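Local coordinates for fibrinogen binding protein (Staphylococcus aureus subsp. aureus Mu50, PDB 3DOA), which probably binds fibrinogen and, as an NFACT-family protein, may act like RqcH in ribosome quality control, extending stalled nascent chains, at residues Q16-N27 against R79-I90; T112-E120 against I129-I138. All blocks are in the same frame, centred on the assembly; numbering follows the deposited sequence.

In the fold
Interaction 1 and interaction 2 follow one another along the chain, their centres about 13 Å apart, within the beta-rich part of the NFACT family region. Interaction 1 (16-27 with 79-90) brings strand 22-30, at the edge of a four-stranded antiparallel sheet, to strand 86-92, at the edge of a five-stranded one. Interaction 2 (112-120 with 129-138) lies farther across that second sheet. Helix 73-82 ties the two together: L82 CD1 packs on V117 CG2 at 3.5 Å, and H81 ND1 probably hydrogen-bonds R115 NE at 3.0 Å. The helix thus joins the seam between the sheets to the middle strand, 112-120, of the second one.

Interaction 1 of 2, residues Q16-N27 against R79-I90; sequences QFLTTGRVHKIN and RKHLEGGIIESI
Segments 16-27 and 79-90 run antiparallel and meet at a single bridge, R22 with I86, flanked by backbone hydrogen bonds: T20 N to I87 O (2.7 Å) and I87 N to G21 O on one side, V23 N to G85 O and G84 N to V23 O on the other. A type II turn leads into the bridge on each segment, L18-G21 and L82-G85. From R22 the side chain sets off extended, then bends at chi3 (-48°), which swings the guanidinium over I86. I86 CD1 lies 3.3 Å from R22 NH1, above one face of the group and toward its rim, while the same NH1 donates from its edge to G84 O, 3.2 Å away and nearly straight at 165°. Strands 22-30 and 86-92 are outermost in two different antiparallel sheets, so this short pairing fastens one sheet to the other, and V38 of strand 33-40 and I101 of strand 98-106 both pack on I87. Inside the seam V23 CG2 approaches I87 CD1 at 4.3 Å. I26 crosses L82 at about a right angle, CD1 to CB 4.0 Å, and so meets the last turn of helix 73-82. Polar side chains finish both ends. At one, Q16 NE2 donates to I90 O at 2.8 Å, with the oxygen close to the amide plane; Q16 O, in turn, accepts both T19 N and T19 OG1. At the other, the extended R79 brings NE and NH2 to I26 O, each at 3.1 Å and each only weakly bonded because the N-H groups point well off the oxygen.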
loop_
_atom_site.group_PDB
_atom_site.type_symbol
_atom_site.label_atom_id
_atom_site.label_comp_id
_atom_site.label_asym_id
_atom_site.label_seq_id
_atom_site.Cartn_x
_atom_site.Cartn_y
_atom_site.Cartn_z
ATOM N N GLN A 16 -1.389 -2.333 -12.619
ATOM C CA GLN A 16 -0.526 -2.981 -13.607
ATOM C C GLN A 16 -0.725 -2.486 -15.074
ATOM O O GLN A 16 0.200 -2.531 -15.914
ATOM C CB GLN A 16 -0.745 -4.477 -13.518
ATOM C CG GLN A 16 -0.463 -4.999 -12.133
ATOM C CD GLN A 16 0.994 -4.966 -11.834
ATOM O OE1 GLN A 16 1.749 -5.458 -12.636
ATOM N NE2 GLN A 16 1.407 -4.424 -10.694
ATOM N N PHE A 17 -1.916 -2.002 -15.389
ATOM C CA PHE A 17 -2.184 -1.523 -16.716
ATOM C C PHE A 17 -1.331 -0.283 -16.962
ATOM O O PHE A 17 -1.113 0.091 -18.087
ATOM C CB PHE A 17 -3.680 -1.222 -16.896
ATOM C CG PHE A 17 -4.103 0.119 -16.344
ATOM C CD1 PHE A 17 -4.223 1.219 -17.166
ATOM C CD2 PHE A 17 -4.355 0.285 -14.999
ATOM C CE1 PHE A 17 -4.608 2.475 -16.649
ATOM C CE2 PHE A 17 -4.734 1.520 -14.474
ATOM C CZ PHE A 17 -4.860 2.613 -15.293
ATOM N N LEU A 18 -0.824 0.354 -15.934
ATOM C CA LEU A 18 0.120 1.445 -16.159
ATOM C C LEU A 18 1.563 0.981 -16.555
ATOM O O LEU A 18 2.354 1.787 -17.045
ATOM C CB LEU A 18 0.189 2.358 -14.917
ATOM C CG LEU A 18 -1.058 3.096 -14.393
ATOM C CD1 LEU A 18 -0.829 3.699 -13.009
ATOM C CD2 LEU A 18 -1.476 4.153 -15.364
ATOM N N THR A 19 1.954 -0.269 -16.338
ATOM C CA THR A 19 3.305 -0.697 -16.813
ATOM C C THR A 19 3.526 -0.414 -18.321
ATOM O O THR A 19 2.637 -0.689 -19.091
ATOM C CB THR A 19 3.495 -2.177 -16.582
ATOM O OG1 THR A 19 2.805 -2.509 -15.409
ATOM C CG2 THR A 19 4.888 -2.504 -16.342
ATOM N N THR A 20 4.677 0.138 -18.735
ATOM C CA THR A 20 4.882 0.631 -20.120
ATOM C C THR A 20 4.577 2.081 -20.321
ATOM O O THR A 20 5.025 2.661 -21.293
ATOM C CB THR A 20 4.007 -0.100 -21.090
ATOM O OG1 THR A 20 4.460 -1.428 -21.039
ATOM C CG2 THR A 20 4.070 0.441 -22.542
ATOM N N GLY A 21 3.787 2.670 -19.428
ATOM C CA GLY A 21 3.372 4.037 -19.588
ATOM C C GLY A 21 4.587 4.893 -19.329
ATOM O O GLY A 21 5.578 4.459 -18.713
ATOM N N ARG A 22 4.462 6.129 -19.805
ATOM C CA ARG A 22 5.447 7.162 -19.689
ATOM C C ARG A 22 5.052 8.174 -18.614
ATOM O O ARG A 22 3.910 8.624 -18.554
ATOM C CB ARG A 22 5.521 7.893 -21.025
ATOM C CG ARG A 22 6.683 8.901 -21.132
ATOM C CD ARG A 22 6.859 9.474 -22.515
ATOM N NE ARG A 22 6.867 8.481 -23.624
ATOM C CZ ARG A 22 7.900 7.707 -24.048
ATOM N NH1 ARG A 22 9.086 7.700 -23.437
ATOM N NH2 ARG A 22 7.733 6.897 -25.106
ATOM N N VAL A 23 6.022 8.569 -17.804
ATOM C CA VAL A 23 5.812 9.594 -16.814
ATOM C C VAL A 23 5.830 10.964 -17.515
ATOM O O VAL A 23 6.828 11.426 -18.095
ATOM C CB VAL A 23 6.911 9.561 -15.792
ATOM C CG1 VAL A 23 6.626 10.535 -14.708
ATOM C CG2 VAL A 23 7.098 8.157 -15.270
ATOM N N HIS A 24 4.705 11.628 -17.423
ATOM C CA HIS A 24 4.412 12.732 -18.273
ATOM C C HIS A 24 4.427 14.043 -17.551
ATOM O O HIS A 24 4.471 15.083 -18.199
ATOM C CB HIS A 24 3.026 12.509 -18.837
ATOM C CG HIS A 24 2.611 13.521 -19.841
ATOM N ND1 HIS A 24 1.750 14.552 -19.536
ATOM C CD2 HIS A 24 2.926 13.662 -21.147
ATOM C CE1 HIS A 24 1.536 15.279 -20.617
ATOM N NE2 HIS A 24 2.242 14.762 -21.606
ATOM N N LYS A 25 4.377 14.008 -16.224
ATOM C CA LYS A 25 4.131 15.202 -15.408
ATOM C C LYS A 25 4.225 14.800 -13.942
ATOM O O LYS A 25 3.834 13.675 -13.546
ATOM C CB LYS A 25 2.730 15.730 -15.682
ATOM C CG LYS A 25 2.490 17.245 -15.486
ATOM C CD LYS A 25 1.674 17.904 -16.736
ATOM C CE LYS A 25 0.210 17.270 -17.015
ATOM N NZ LYS A 25 -0.371 17.422 -18.444
ATOM N N ILE A 26 4.751 15.697 -13.124
ATOM C CA ILE A 26 4.815 15.415 -11.698
ATOM C C ILE A 26 4.566 16.688 -10.942
ATOM O O ILE A 26 5.327 17.620 -11.069
ATOM C CB ILE A 26 6.166 14.807 -11.276
ATOM C CG1 ILE A 26 6.483 13.610 -12.191
ATOM C CG2 ILE A 26 6.145 14.408 -9.761
ATOM C CD1 ILE A 26 7.725 12.809 -11.804
ATOM N N ASN A 27 3.481 16.736 -10.175
ATOM C CA ASN A 27 3.247 17.852 -9.299
ATOM C C ASN A 27 3.202 17.472 -7.829
ATOM O O ASN A 27 3.347 16.318 -7.475
ATOM C CB ASN A 27 1.984 18.549 -9.696
ATOM C CG ASN A 27 1.942 18.846 -11.127
ATOM O OD1 ASN A 27 2.260 19.938 -11.548
ATOM N ND2 ASN A 27 1.556 17.865 -11.902
ATOM N N ARG A 79 10.915 15.303 -11.545
ATOM C CA ARG A 79 10.917 15.537 -12.968
ATOM C C ARG A 79 12.266 15.274 -13.616
ATOM O O ARG A 79 12.337 14.601 -14.646
ATOM C CB ARG A 79 10.559 16.965 -13.220
ATOM C CG ARG A 79 9.230 17.317 -12.638
ATOM C CD ARG A 79 8.902 18.798 -12.732
ATOM N NE ARG A 79 7.457 18.970 -12.817
ATOM C CZ ARG A 79 6.813 20.117 -12.966
ATOM N NH1 ARG A 79 7.430 21.284 -13.091
ATOM N NH2 ARG A 79 5.506 20.078 -13.008
ATOM N N LYS A 80 13.323 15.810 -13.013
ATOM C CA LYS A 80 14.686 15.599 -13.482
ATOM C C LYS A 80 14.964 14.151 -13.783
ATOM O O LYS A 80 15.443 13.797 -14.836
ATOM C CB LYS A 80 15.648 15.988 -12.388
ATOM C CG LYS A 80 16.945 16.623 -12.854
ATOM C CD LYS A 80 18.044 16.772 -11.704
ATOM C CE LYS A 80 19.213 15.740 -11.840
ATOM N NZ LYS A 80 20.538 16.447 -11.830
ATOM N N HIS A 81 14.647 13.283 -12.839
ATOM C CA HIS A 81 14.983 11.869 -12.966
ATOM C C HIS A 81 13.920 11.009 -13.609
ATOM O O HIS A 81 14.244 9.919 -14.083
ATOM C CB HIS A 81 15.241 11.293 -11.600
ATOM C CG HIS A 81 16.442 11.849 -10.920
ATOM N ND1 HIS A 81 17.604 11.123 -10.774
ATOM C CD2 HIS A 81 16.638 13.021 -10.271
ATOM C CE1 HIS A 81 18.477 11.847 -10.092
ATOM N NE2 HIS A 81 17.918 13.003 -9.779
ATOM N N LEU A 82 12.661 11.432 -13.579
ATOM C CA LEU A 82 11.565 10.529 -13.983
ATOM C C LEU A 82 10.764 11.017 -15.173
ATOM O O LEU A 82 10.339 10.249 -15.995
ATOM C CB LEU A 82 10.630 10.273 -12.805
ATOM C CG LEU A 82 11.303 9.803 -11.509
ATOM C CD1 LEU A 82 10.285 9.580 -10.403
ATOM C CD2 LEU A 82 12.153 8.549 -11.736
ATOM N N GLU A 83 10.583 12.319 -15.275
ATOM C CA GLU A 83 9.800 12.880 -16.347
ATOM C C GLU A 83 10.494 12.432 -17.599
ATOM O O GLU A 83 11.729 12.589 -17.760
ATOM C CB GLU A 83 9.765 14.392 -16.232
ATOM C CG GLU A 83 8.546 15.023 -16.831
ATOM C CD GLU A 83 8.345 16.496 -16.350
ATOM O OE1 GLU A 83 7.555 16.704 -15.362
ATOM O OE2 GLU A 83 8.973 17.438 -16.959
ATOM N N GLY A 84 9.708 11.820 -18.460
ATOM C CA GLY A 84 10.231 11.177 -19.644
ATOM C C GLY A 84 10.160 9.664 -19.641
ATOM O O GLY A 84 9.867 9.076 -20.676
ATOM N N GLY A 85 10.408 9.062 -18.474
ATOM C CA GLY A 85 10.645 7.621 -18.312
ATOM C C GLY A 85 9.483 6.696 -18.584
ATOM O O GLY A 85 8.319 7.106 -18.714
ATOM N N ILE A 86 9.812 5.428 -18.707
ATOM C CA ILE A 86 8.807 4.430 -18.823
ATOM C C ILE A 86 8.774 3.665 -17.516
ATOM O O ILE A 86 9.807 3.511 -16.821
ATOM C CB ILE A 86 9.092 3.450 -19.986
ATOM C CG1 ILE A 86 9.253 4.218 -21.279
ATOM C CG2 ILE A 86 8.001 2.385 -20.120
ATOM C CD1 ILE A 86 8.151 5.087 -21.667
ATOM N N ILE A 87 7.566 3.189 -17.208
ATOM C CA ILE A 87 7.326 2.420 -15.983
ATOM C C ILE A 87 7.540 1.017 -16.401
ATOM O O ILE A 87 6.856 0.485 -17.232
ATOM C CB ILE A 87 5.898 2.623 -15.327
ATOM C CG1 ILE A 87 5.825 4.000 -14.661
ATOM C CG2 ILE A 87 5.705 1.637 -14.264
ATOM C CD1 ILE A 87 4.522 4.748 -14.899
ATOM N N GLU A 88 8.554 0.449 -15.826
ATOM C CA GLU A 88 8.897 -0.913 -16.135
ATOM C C GLU A 88 8.198 -1.890 -15.236
ATOM O O GLU A 88 8.078 -3.025 -15.609
ATOM C CB GLU A 88 10.410 -1.135 -15.943
ATOM C CG GLU A 88 11.273 -0.212 -16.748
ATOM C CD GLU A 88 12.323 -0.974 -17.477
ATOM O OE1 GLU A 88 13.180 -1.587 -16.768
ATOM O OE2 GLU A 88 12.272 -0.978 -18.744
ATOM N N SER A 89 7.867 -1.457 -14.020
ATOM C CA SER A 89 7.281 -2.315 -12.991
ATOM C C SER A 89 6.730 -1.500 -11.831
ATOM O O SER A 89 7.307 -0.440 -11.459
ATOM C CB SER A 89 8.256 -3.350 -12.469
ATOM O OG SER A 89 8.142 -3.523 -11.086
ATOM N N ILE A 90 5.579 -1.993 -11.317
ATOM C CA ILE A 90 4.965 -1.558 -10.068
ATOM C C ILE A 90 4.665 -2.809 -9.301
ATOM O O ILE A 90 3.998 -3.703 -9.802
ATOM C CB ILE A 90 3.670 -0.910 -10.298
ATOM C CG1 ILE A 90 3.805 0.221 -11.339
ATOM C CG2 ILE A 90 3.175 -0.384 -8.985
ATOM C CD1 ILE A 90 2.445 0.804 -11.823
#

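Interaction 2 of 2, residues T112-E120 against I129-I138; sequences TIYRTVILE and ILVDENRKII
Y114 O is approached by two donors: R115 NH1 at 3.1 Å, from well above the carbonyl plane, and E133 N, whose bond across the contact is weak. R115 reaches back to this oxygen because its chain bends at chi2 (-63°). Its guanidinium is sandwiched between I113 CB, over the centre of one face, and I138 CD1, over the opposite face toward the rim and 3.5 Å from R115 NE. E133 OE1 sits at the edge in plane, but its salt bridge with R115 NH1 is long, 3.9 Å. R115 NE is hydrogen-bonded to H81 ND1 of helix 73-82. Beyond this corner the strands form an antiparallel hairpin, with T116-V131 and I118-I129 as hydrogen-bonded pairs; I118 N to I129 O is 2.7 Å. V117 and L130 share the face that carries R115, V117 CG2 meeting L130 CD1 at 3.5 Å, and F78 and L82 of helix 73-82 cover them. On the other face T116 CB rests against V131 CG2 (3.7 Å), while the twice-bent R135 lays its guanidinium by the tip of I118, NH2 to CD1 3.7 Å, and pairs with E100. The type I turn D132-R135 leads the chain on to strand 137-140. Since R115 NE carries an N-H, H81 ND1 probably accepts through its lone pair, which would leave the proton of a neutral H81 on NE2, while E100 balances the charge of R135.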
loop_
_atom_site.group_PDB
_atom_site.type_symbol
_atom_site.label_atom_id
_atom_site.label_comp_id
_atom_site.label_asym_id
_atom_site.label_seq_id
_atom_site.Cartn_x
_atom_site.Cartn_y
_atom_site.Cartn_z
ATOM N N THR A 112 21.034 6.464 -20.514
ATOM C CA THR A 112 19.875 5.824 -19.762
ATOM C C THR A 112 20.150 5.690 -18.246
ATOM O O THR A 112 21.260 5.355 -17.823
ATOM C CB THR A 112 19.379 4.453 -20.308
ATOM O OG1 THR A 112 20.327 3.454 -19.965
ATOM C CG2 THR A 112 19.157 4.464 -21.841
ATOM N N ILE A 113 19.136 6.023 -17.450
ATOM C CA ILE A 113 19.184 5.902 -15.984
ATOM C C ILE A 113 18.006 5.030 -15.521
ATOM O O ILE A 113 16.912 5.038 -16.108
ATOM C CB ILE A 113 19.189 7.288 -15.239
ATOM C CG1 ILE A 113 18.045 8.173 -15.749
ATOM C CG2 ILE A 113 20.518 7.945 -15.404
ATOM C CD1 ILE A 113 17.845 9.457 -15.022
ATOM N N TYR A 114 18.281 4.260 -14.483
ATOM C CA TYR A 114 17.335 3.353 -13.895
ATOM C C TYR A 114 17.043 3.879 -12.470
ATOM O O TYR A 114 17.935 4.002 -11.636
ATOM C CB TYR A 114 17.945 1.949 -13.852
ATOM C CG TYR A 114 17.910 1.204 -15.184
ATOM C CD1 TYR A 114 19.066 0.991 -15.911
ATOM C CD2 TYR A 114 16.709 0.707 -15.714
ATOM C CE1 TYR A 114 19.030 0.286 -17.113
ATOM C CE2 TYR A 114 16.648 0.031 -16.885
ATOM C CZ TYR A 114 17.817 -0.194 -17.596
ATOM O OH TYR A 114 17.804 -0.864 -18.817
ATOM N N ARG A 115 15.771 4.197 -12.226
ATOM C CA ARG A 115 15.235 4.732 -10.950
ATOM C C ARG A 115 14.093 3.877 -10.344
ATOM O O ARG A 115 13.345 3.231 -11.095
ATOM C CB ARG A 115 14.687 6.106 -11.216
ATOM C CG ARG A 115 15.691 7.012 -11.817
ATOM C CD ARG A 115 16.833 7.239 -10.878
ATOM N NE ARG A 115 17.845 8.204 -11.343
ATOM C CZ ARG A 115 19.112 7.882 -11.554
ATOM N NH1 ARG A 115 19.557 6.616 -11.400
ATOM N NH2 ARG A 115 19.932 8.836 -11.942
ATOM N N THR A 116 14.001 3.864 -9.006
ATOM C CA THR A 116 12.865 3.290 -8.284
ATOM C C THR A 116 12.258 4.301 -7.321
ATOM O O THR A 116 12.978 4.887 -6.487
ATOM C CB THR A 116 13.285 2.117 -7.475
ATOM O OG1 THR A 116 13.686 1.094 -8.379
ATOM C CG2 THR A 116 12.150 1.611 -6.629
ATOM N N VAL A 117 10.942 4.524 -7.457
ATOM C CA VAL A 117 10.168 5.273 -6.459
ATOM C C VAL A 117 9.595 4.282 -5.415
ATOM O O VAL A 117 8.931 3.315 -5.781
ATOM C CB VAL A 117 9.041 6.024 -7.133
ATOM C CG1 VAL A 117 8.120 6.694 -6.080
ATOM C CG2 VAL A 117 9.636 7.033 -8.125
ATOM N N ILE A 118 9.902 4.511 -4.137
ATOM C CA ILE A 118 9.429 3.691 -3.010
ATOM C C ILE A 118 8.414 4.480 -2.120
ATOM O O ILE A 118 8.758 5.504 -1.517
ATOM C CB ILE A 118 10.579 3.251 -2.136
ATOM C CG1 ILE A 118 11.784 2.841 -2.996
ATOM C CG2 ILE A 118 10.133 2.112 -1.271
ATOM C CD1 ILE A 118 12.856 1.982 -2.247
ATOM N N LEU A 119 7.144 4.032 -2.101
ATOM C CA LEU A 119 6.137 4.561 -1.180
ATOM C C LEU A 119 6.010 3.560 -0.022
ATOM O O LEU A 119 5.756 2.365 -0.239
ATOM C CB LEU A 119 4.792 4.772 -1.871
ATOM C CG LEU A 119 3.669 5.387 -1.008
ATOM C CD1 LEU A 119 4.006 6.759 -0.422
ATOM C CD2 LEU A 119 2.376 5.453 -1.783
ATOM N N GLU A 120 6.227 4.078 1.175
ATOM C CA GLU A 120 6.083 3.359 2.406
ATOM C C GLU A 120 4.942 3.990 3.126
ATOM O O GLU A 120 5.031 5.118 3.522
ATOM C CB GLU A 120 7.305 3.541 3.271
ATOM C CG GLU A 120 8.568 3.047 2.696
ATOM C CD GLU A 120 9.689 3.287 3.604
ATOM O OE1 GLU A 120 9.522 4.096 4.498
ATOM O OE2 GLU A 120 10.736 2.674 3.442
ATOM N N ILE A 129 10.352 8.020 -1.515
ATOM C CA ILE A 129 11.814 7.924 -1.679
ATOM C C ILE A 129 12.248 7.403 -3.075
ATOM O O ILE A 129 11.712 6.420 -3.642
ATOM C CB ILE A 129 12.482 6.998 -0.638
ATOM C CG1 ILE A 129 12.087 7.348 0.789
ATOM C CG2 ILE A 129 13.992 7.068 -0.726
ATOM C CD1 ILE A 129 12.418 6.167 1.730
ATOM N N LEU A 130 13.265 8.084 -3.601
ATOM C CA LEU A 130 13.767 7.825 -4.930
ATOM C C LEU A 130 15.168 7.279 -4.760
ATOM O O LEU A 130 15.979 7.831 -4.026
ATOM C CB LEU A 130 13.767 9.140 -5.687
ATOM C CG LEU A 130 13.991 9.092 -7.190
ATOM C CD1 LEU A 130 12.988 8.171 -7.914
ATOM C CD2 LEU A 130 13.987 10.569 -7.663
ATOM N N VAL A 131 15.436 6.170 -5.412
ATOM C CA VAL A 131 16.718 5.551 -5.304
ATOM C C VAL A 131 17.096 5.142 -6.716
ATOM O O VAL A 131 16.222 5.108 -7.606
ATOM C CB VAL A 131 16.650 4.320 -4.417
ATOM C CG1 VAL A 131 16.073 4.692 -3.077
ATOM C CG2 VAL A 131 15.815 3.252 -5.081
ATOM N N ASP A 132 18.386 4.829 -6.921
ATOM C CA ASP A 132 18.864 4.327 -8.204
ATOM C C ASP A 132 18.844 2.809 -8.203
ATOM O O ASP A 132 18.446 2.177 -7.217
ATOM C CB ASP A 132 20.250 4.865 -8.473
ATOM C CG ASP A 132 21.280 4.352 -7.474
ATOM O OD1 ASP A 132 21.110 3.237 -6.946
ATOM O OD2 ASP A 132 22.282 5.065 -7.221
ATOM N N GLU A 133 19.278 2.228 -9.312
ATOM C CA GLU A 133 19.362 0.750 -9.480
ATOM C C GLU A 133 20.254 0.058 -8.475
ATOM O O GLU A 133 20.066 -1.147 -8.247
ATOM C CB GLU A 133 19.810 0.304 -10.906
ATOM C CG GLU A 133 21.210 0.638 -11.293
ATOM C CD GLU A 133 21.342 2.116 -11.595
ATOM O OE1 GLU A 133 20.811 2.985 -10.854
ATOM O OE2 GLU A 133 21.975 2.453 -12.598
ATOM N N ASN A 134 21.201 0.779 -7.875
ATOM C CA ASN A 134 21.903 0.221 -6.704
ATOM C C ASN A 134 21.336 0.563 -5.295
ATOM O O ASN A 134 22.010 0.323 -4.294
ATOM C CB ASN A 134 23.350 0.607 -6.814
ATOM C CG ASN A 134 23.942 0.225 -8.175
ATOM O OD1 ASN A 134 23.601 -0.827 -8.739
ATOM N ND2 ASN A 134 24.814 1.089 -8.717
ATOM N N ARG A 135 20.090 1.093 -5.238
ATOM C CA ARG A 135 19.454 1.574 -4.015
ATOM C C ARG A 135 20.139 2.769 -3.305
ATOM O O ARG A 135 19.930 2.971 -2.123
ATOM C CB ARG A 135 19.340 0.425 -3.000
ATOM C CG ARG A 135 19.018 -1.013 -3.541
ATOM C CD ARG A 135 17.621 -1.208 -4.145
ATOM N NE ARG A 135 16.603 -1.381 -3.113
ATOM C CZ ARG A 135 15.280 -1.242 -3.288
ATOM N NH1 ARG A 135 14.766 -0.930 -4.469
ATOM N NH2 ARG A 135 14.471 -1.379 -2.256
ATOM N N LYS A 136 20.988 3.533 -3.988
ATOM C CA LYS A 136 21.558 4.764 -3.407
ATOM C C LYS A 136 20.328 5.683 -3.374
ATOM O O LYS A 136 19.595 5.777 -4.368
ATOM C CB LYS A 136 22.690 5.339 -4.295
ATOM C CG LYS A 136 23.934 6.158 -3.629
ATOM C CD LYS A 136 24.794 7.037 -4.722
ATOM C CE LYS A 136 26.076 7.843 -4.154
ATOM N NZ LYS A 136 26.418 9.313 -4.608
ATOM N N ILE A 137 20.045 6.300 -2.231
ATOM C CA ILE A 137 18.872 7.184 -2.118
ATOM C C ILE A 137 19.187 8.444 -2.875
ATOM O O ILE A 137 20.132 9.089 -2.537
ATOM C CB ILE A 137 18.619 7.686 -0.679
ATOM C CG1 ILE A 137 18.176 6.563 0.253
ATOM C CG2 ILE A 137 17.584 8.875 -0.703
ATOM C CD1 ILE A 137 18.305 7.005 1.691
ATOM N N ILE A 138 18.409 8.815 -3.867
ATOM C CA ILE A 138 18.610 10.107 -4.514
ATOM C C ILE A 138 17.974 11.199 -3.676
ATOM O O ILE A 138 18.608 12.196 -3.377
ATOM C CB ILE A 138 18.042 10.110 -5.966
ATOM C CG1 ILE A 138 18.917 9.175 -6.816
ATOM C CG2 ILE A 138 17.908 11.546 -6.514
ATOM C CD1 ILE A 138 18.232 8.554 -7.883
#